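Local coordinates for protein 2-keto-3-deoxy-D-arabinonate dehydratase (Sulfolobus solfataricus, PDB 2Q18) that catalyses the magnesium- or calcium-dependent dehydration of 2-dehydro-3-deoxy-D-arabinonate to 2,5-dioxopentanoate, a step in pentose oxidation to 2-oxoglutarate, at residues Arg66-Ile71 with His127-Ala132; Phe117-Asn122 with Ala185-Phe190. All blocks are in the same frame, centred on the assembly; numbering follows the deposited sequence.

Contact 1: residues Arg66-Ile71 with His127-Ala132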
loop_
_atom_site.group_PDB
_atom_site.type_symbol
_atom_site.label_atom_id
_atom_site.label_comp_id
_atom_site.label_asym_id
_atom_site.label_seq_id
_atom_site.Cartn_x
_atom_site.Cartn_y
_atom_site.Cartn_z
ATOM N N ARG A 66 -17.614 15.142 -10.612
ATOM C CA ARG A 66 -18.006 16.291 -9.809
ATOM C C ARG A 66 -16.771 17.026 -9.293
ATOM O O ARG A 66 -15.874 16.412 -8.701
ATOM C CB ARG A 66 -18.890 15.843 -8.638
ATOM C CG ARG A 66 -19.412 16.990 -7.781
ATOM C CD ARG A 66 -20.284 16.502 -6.627
ATOM N NE ARG A 66 -19.575 15.645 -5.674
ATOM C CZ ARG A 66 -18.745 16.082 -4.726
ATOM N NH1 ARG A 66 -18.482 17.376 -4.595
ATOM N NH2 ARG A 66 -18.163 15.215 -3.911
ATOM N N ILE A 67 -16.728 18.339 -9.515
ATOM C CA ILE A 67 -15.622 19.162 -9.034
ATOM C C ILE A 67 -15.590 19.156 -7.499
ATOM O O ILE A 67 -16.629 19.034 -6.843
ATOM C CB ILE A 67 -15.669 20.605 -9.629
ATOM C CG1 ILE A 67 -14.331 21.331 -9.428
ATOM C CG2 ILE A 67 -16.881 21.401 -9.078
ATOM C CD1 ILE A 67 -14.173 22.611 -10.247
ATOM N N THR A 68 -14.393 19.240 -6.932
ATOM C CA THR A 68 -14.235 19.212 -5.477
ATOM C C THR A 68 -13.046 20.085 -5.064
ATOM O O THR A 68 -12.603 20.933 -5.847
ATOM C CB THR A 68 -14.147 17.743 -4.942
ATOM O OG1 THR A 68 -14.143 17.743 -3.508
ATOM C CG2 THR A 68 -12.904 17.007 -5.479
ATOM N N LYS A 69 -12.551 19.907 -3.841
ATOM C CA LYS A 69 -11.293 20.541 -3.420
ATOM C C LYS A 69 -10.209 20.175 -4.430
ATOM O O LYS A 69 -10.078 19.003 -4.778
ATOM C CB LYS A 69 -10.873 20.041 -2.033
ATOM C CG LYS A 69 -11.766 20.484 -0.889
ATOM C CD LYS A 69 -11.372 19.798 0.422
ATOM C CE LYS A 69 -11.898 18.365 0.476
ATOM N NZ LYS A 69 -11.843 17.800 1.836
ATOM N N PRO A 70 -9.460 21.173 -4.940
ATOM C CA PRO A 70 -8.389 20.876 -5.900
ATOM C C PRO A 70 -7.227 20.045 -5.326
ATOM O O PRO A 70 -6.545 19.345 -6.081
ATOM C CB PRO A 70 -7.904 22.263 -6.344
ATOM C CG PRO A 70 -8.348 23.193 -5.284
ATOM C CD PRO A 70 -9.603 22.620 -4.696
ATOM N N ILE A 71 -7.005 20.134 -4.015
ATOM C CA ILE A 71 -6.029 19.289 -3.311
ATOM C C ILE A 71 -6.585 18.916 -1.945
ATOM O O ILE A 71 -7.574 19.500 -1.491
ATOM C CB ILE A 71 -4.635 19.987 -3.090
ATOM C CG1 ILE A 71 -4.769 21.225 -2.185
ATOM C CG2 ILE A 71 -3.934 20.301 -4.427
ATOM C CD1 ILE A 71 -3.433 21.832 -1.737
ATOM N N HIS A 127 -15.613 23.733 -4.029
ATOM C CA HIS A 127 -16.612 24.343 -4.898
ATOM C C HIS A 127 -17.841 23.445 -5.038
ATOM O O HIS A 127 -17.722 22.260 -5.355
ATOM C CB HIS A 127 -15.976 24.612 -6.262
ATOM C CG HIS A 127 -16.808 25.457 -7.176
ATOM N ND1 HIS A 127 -17.156 26.758 -6.881
ATOM C CD2 HIS A 127 -17.332 25.194 -8.397
ATOM C CE1 HIS A 127 -17.873 27.254 -7.874
ATOM N NE2 HIS A 127 -17.991 26.327 -8.808
ATOM N N GLY A 128 -19.015 24.008 -4.762
ATOM C CA GLY A 128 -20.279 23.291 -4.939
ATOM C C GLY A 128 -20.687 22.422 -3.765
ATOM O O GLY A 128 -21.760 21.818 -3.780
ATOM N N GLU A 129 -19.833 22.355 -2.747
ATOM C CA GLU A 129 -20.118 21.563 -1.555
ATOM C C GLU A 129 -20.530 22.504 -0.432
ATOM O O GLU A 129 -20.255 23.700 -0.493
ATOM C CB GLU A 129 -18.891 20.723 -1.164
ATOM C CG GLU A 129 -18.341 19.887 -2.333
ATOM C CD GLU A 129 -17.047 19.136 -2.012
ATOM O OE1 GLU A 129 -16.341 19.512 -1.047
ATOM O OE2 GLU A 129 -16.735 18.170 -2.746
ATOM N N ALA A 130 -21.183 21.968 0.590
ATOM C CA ALA A 130 -21.731 22.798 1.658
ATOM C C ALA A 130 -20.726 23.149 2.755
ATOM O O ALA A 130 -20.034 22.267 3.284
ATOM C CB ALA A 130 -22.962 22.129 2.268
ATOM N N ILE A 131 -20.653 24.440 3.082
ATOM C CA ILE A 131 -20.030 24.893 4.325
ATOM C C ILE A 131 -21.067 24.778 5.441
ATOM O O ILE A 131 -22.261 24.589 5.170
ATOM C CB ILE A 131 -19.471 26.342 4.230
ATOM C CG1 ILE A 131 -20.555 27.337 3.781
ATOM C CG2 ILE A 131 -18.258 26.386 3.295
ATOM C CD1 ILE A 131 -20.158 28.813 3.906
ATOM N N ALA A 132 -20.625 24.878 6.692
ATOM C CA ALA A 132 -21.526 24.648 7.814
ATOM C C ALA A 132 -21.538 25.790 8.818
ATOM O O ALA A 132 -20.565 26.539 8.944
ATOM C CB ALA A 132 -21.201 23.320 8.504
HETATM O O HOH W 1 -19.103 20.146 -6.324
HETATM O O HOH W 2 -16.326 15.353 -1.681
HETATM O O HOH W 3 -12.909 23.604 -4.969
#
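Glu129 reaches from its loop to Arg66 and Thr68, and its side chain carries the polar part of this contact. CB heads toward 66-71, Glu129 CG lies 3.4 Å from Arg66 NH1, and the chain runs on extended (chi2 175°) to bring CD and the carboxylate between the guanidinium and the threonine hydroxyl. OE2 takes two short bonds from the protein. Arg66 NH1 reaches Glu129 OE2 at 2.7 Å, in the guanidinium plane and on the anti lone pair of that oxygen, in a nearly straight salt bridge, while Thr68 OG1 donates on the syn side, 33° out of the carboxylate plane. A water bonded to Arg66 NH2 adds a third donor to OE2, and OE1 accepts from the backbone of Gly126. An arginine long enough to bend back at chi3 and a short hydroxyl thus hold the carboxylate from two directions. Alongside, Ile67 CG2 meets the edge of the His127 ring, 3.9 Å from CD2. Two further waters join Ile67 O to His127 O and Thr68 O to His127 N. Arg66 and Thr68 pair with strand 2-8, whereas the His127 ring is hydrogen-bonded to Leu57 O through NE2 and to Ile283 N through ND1, so the contact joins strand 65-67 to the loop entering strand 131-133, beside strand 280-288.

Contact 2: residues Phe117-Asn122 with Ala185-Phe190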
loop_
_atom_site.group_PDB
_atom_site.type_symbol
_atom_site.label_atom_id
_atom_site.label_comp_id
_atom_site.label_asym_id
_atom_site.label_seq_id
_atom_site.Cartn_x
_atom_site.Cartn_y
_atom_site.Cartn_z
ATOM N N PHE A 117 -4.372 27.837 13.697
ATOM C CA PHE A 117 -4.681 26.615 12.962
ATOM C C PHE A 117 -6.161 26.644 12.581
ATOM O O PHE A 117 -7.021 26.870 13.434
ATOM C CB PHE A 117 -4.372 25.374 13.810
ATOM C CG PHE A 117 -4.546 24.068 13.069
ATOM C CD1 PHE A 117 -5.722 23.331 13.194
ATOM C CD2 PHE A 117 -3.533 23.577 12.248
ATOM C CE1 PHE A 117 -5.890 22.119 12.509
ATOM C CE2 PHE A 117 -3.689 22.373 11.559
ATOM C CZ PHE A 117 -4.870 21.643 11.689
ATOM N N LYS A 118 -6.447 26.398 11.306
ATOM C CA LYS A 118 -7.808 26.528 10.782
ATOM C C LYS A 118 -8.509 25.189 10.548
ATOM O O LYS A 118 -9.631 24.988 11.020
ATOM C CB LYS A 118 -7.814 27.382 9.505
ATOM C CG LYS A 118 -9.161 27.440 8.761
ATOM C CD LYS A 118 -10.285 28.014 9.630
ATOM C CE LYS A 118 -11.631 27.874 8.932
ATOM N NZ LYS A 118 -12.753 28.419 9.769
ATOM N N ALA A 119 -7.863 24.282 9.818
ATOM C CA ALA A 119 -8.507 23.030 9.457
ATOM C C ALA A 119 -7.546 21.908 9.097
ATOM O O ALA A 119 -6.415 22.142 8.666
ATOM C CB ALA A 119 -9.508 23.261 8.292
ATOM N N THR A 120 -8.027 20.686 9.296
ATOM C CA THR A 120 -7.462 19.491 8.684
ATOM C C THR A 120 -8.197 19.307 7.345
ATOM O O THR A 120 -9.258 19.913 7.150
ATOM C CB THR A 120 -7.693 18.272 9.590
ATOM O OG1 THR A 120 -9.083 18.214 9.957
ATOM C CG2 THR A 120 -6.829 18.376 10.857
ATOM N N PRO A 121 -7.642 18.492 6.416
ATOM C CA PRO A 121 -8.277 18.333 5.098
ATOM C C PRO A 121 -9.742 17.851 5.137
ATOM O O PRO A 121 -10.546 18.276 4.304
ATOM C CB PRO A 121 -7.376 17.309 4.377
ATOM C CG PRO A 121 -6.555 16.661 5.457
ATOM C CD PRO A 121 -6.399 17.704 6.523
ATOM N N ASN A 122 -10.079 16.983 6.089
ATOM C CA ASN A 122 -11.434 16.453 6.212
ATOM C C ASN A 122 -12.457 17.473 6.736
ATOM O O ASN A 122 -13.661 17.243 6.646
ATOM C CB ASN A 122 -11.448 15.200 7.094
ATOM C CG ASN A 122 -11.051 15.496 8.533
ATOM O OD1 ASN A 122 -9.984 16.058 8.791
ATOM N ND2 ASN A 122 -11.903 15.109 9.476
ATOM N N ALA A 185 -16.457 20.626 11.384
ATOM C CA ALA A 185 -16.793 20.057 10.076
ATOM C C ALA A 185 -17.427 21.118 9.183
ATOM O O ALA A 185 -18.424 21.735 9.558
ATOM C CB ALA A 185 -17.721 18.854 10.226
ATOM N N GLY A 186 -16.826 21.342 8.017
ATOM C CA GLY A 186 -17.311 22.343 7.071
ATOM C C GLY A 186 -16.976 23.784 7.423
ATOM O O GLY A 186 -17.642 24.710 6.950
ATOM N N CYS A 187 -15.932 23.982 8.231
ATOM C CA CYS A 187 -15.536 25.322 8.688
ATOM C C CYS A 187 -14.758 26.091 7.627
ATOM O O CYS A 187 -14.440 27.275 7.803
ATOM C CB CYS A 187 -14.683 25.217 9.948
ATOM S SG CYS A 187 -13.052 24.438 9.672
ATOM N N CYS A 188 -14.457 25.419 6.523
ATOM C CA CYS A 188 -13.480 25.921 5.577
ATOM C C CYS A 188 -13.790 25.457 4.154
ATOM O O CYS A 188 -14.082 24.281 3.939
ATOM C CB CYS A 188 -12.100 25.396 6.007
ATOM S SG CYS A 188 -10.772 25.990 5.036
ATOM N N ALA A 189 -13.713 26.375 3.187
ATOM C CA ALA A 189 -13.903 26.037 1.775
ATOM C C ALA A 189 -12.854 26.701 0.907
ATOM O O ALA A 189 -12.442 27.823 1.188
ATOM C CB ALA A 189 -15.291 26.446 1.304
ATOM N N PHE A 190 -12.428 26.022 -0.157
ATOM C CA PHE A 190 -11.448 26.614 -1.070
ATOM C C PHE A 190 -11.525 26.084 -2.494
ATOM O O PHE A 190 -12.017 24.986 -2.740
ATOM C CB PHE A 190 -10.011 26.509 -0.511
ATOM C CG PHE A 190 -9.437 25.115 -0.537
ATOM C CD1 PHE A 190 -8.610 24.710 -1.583
ATOM C CD2 PHE A 190 -9.704 24.221 0.493
ATOM C CE1 PHE A 190 -8.068 23.418 -1.607
ATOM C CE2 PHE A 190 -9.170 22.929 0.474
ATOM C CZ PHE A 190 -8.353 22.532 -0.580
HETATM O O HOH W 4 -15.976 18.670 6.750
#
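Lys118 and Cys187 meet with the lysine amine set over a peptide carbonyl. Lys118 NZ donates to Cys187 O at 2.8 Å, but it stands above the carbonyl plane, 43° out of it. The chain gets there by a bend at chi2 (60°), after which the outer methylenes run straight, and Lys118 CE passes 3.9 Å from Cys188 CB. Cys187 SG sits between its own backbone N and carbonyl carbon (chi1 67°), a setting that places the sulfur 3.8 Å from Lys118 CE and 4.0 Å from Ala119 CB. Cys188 CB lies 4.1 Å from Ala119 CB, while its SG swings anti to the backbone N. The single methyl of Ala119 therefore touches both cysteines, and a small residue suits a place where Ala119 CA and Cys188 CA are 6.9 Å apart. Farther along, a water links Asn122 O to Gly186 N, the latter bond weak; Gly186 has a positive phi, which suits a residue without a side chain.

The buried amine of Lys118 is also bound by Lys182 O and forms a salt bridge with Asp164, a magnesium ligand; Lys182 itself binds substrate. The contact thus borders the active site, and Lys118 NZ probably helps to position the metal-binding carboxylate. Two residues, Lys118 and Ala119, sit opposite the single Val76, a classic beta bulge where strand 114-119 pairs with strand 76-80. In the second segment, Cys187 pairs with Val165 of strand 156-167 and Cys188 with Val125 of strand 124-125, at the start of strand 188-195.

From the N terminus the chain leaves strand 65-67 through 66-71, passes through 117-122, returns in 127-132 to close contact 1, and reaches 185-190 to close contact 2. The two loops therefore cross, because 117-122 lies inside the first and 127-132 inside the second. Contact 1 ties the N-terminal strands to the approach to strand 131-133; contact 2 ties strand 114-119 to the start of strand 188-195 near the metal site. Their centres are about 11 Å apart, and they touch directly: Ala132 N probably bonds to Gly186 O, Lys69 NZ bonds to Pro121 O, and the Phe190 ring packs against Ile71.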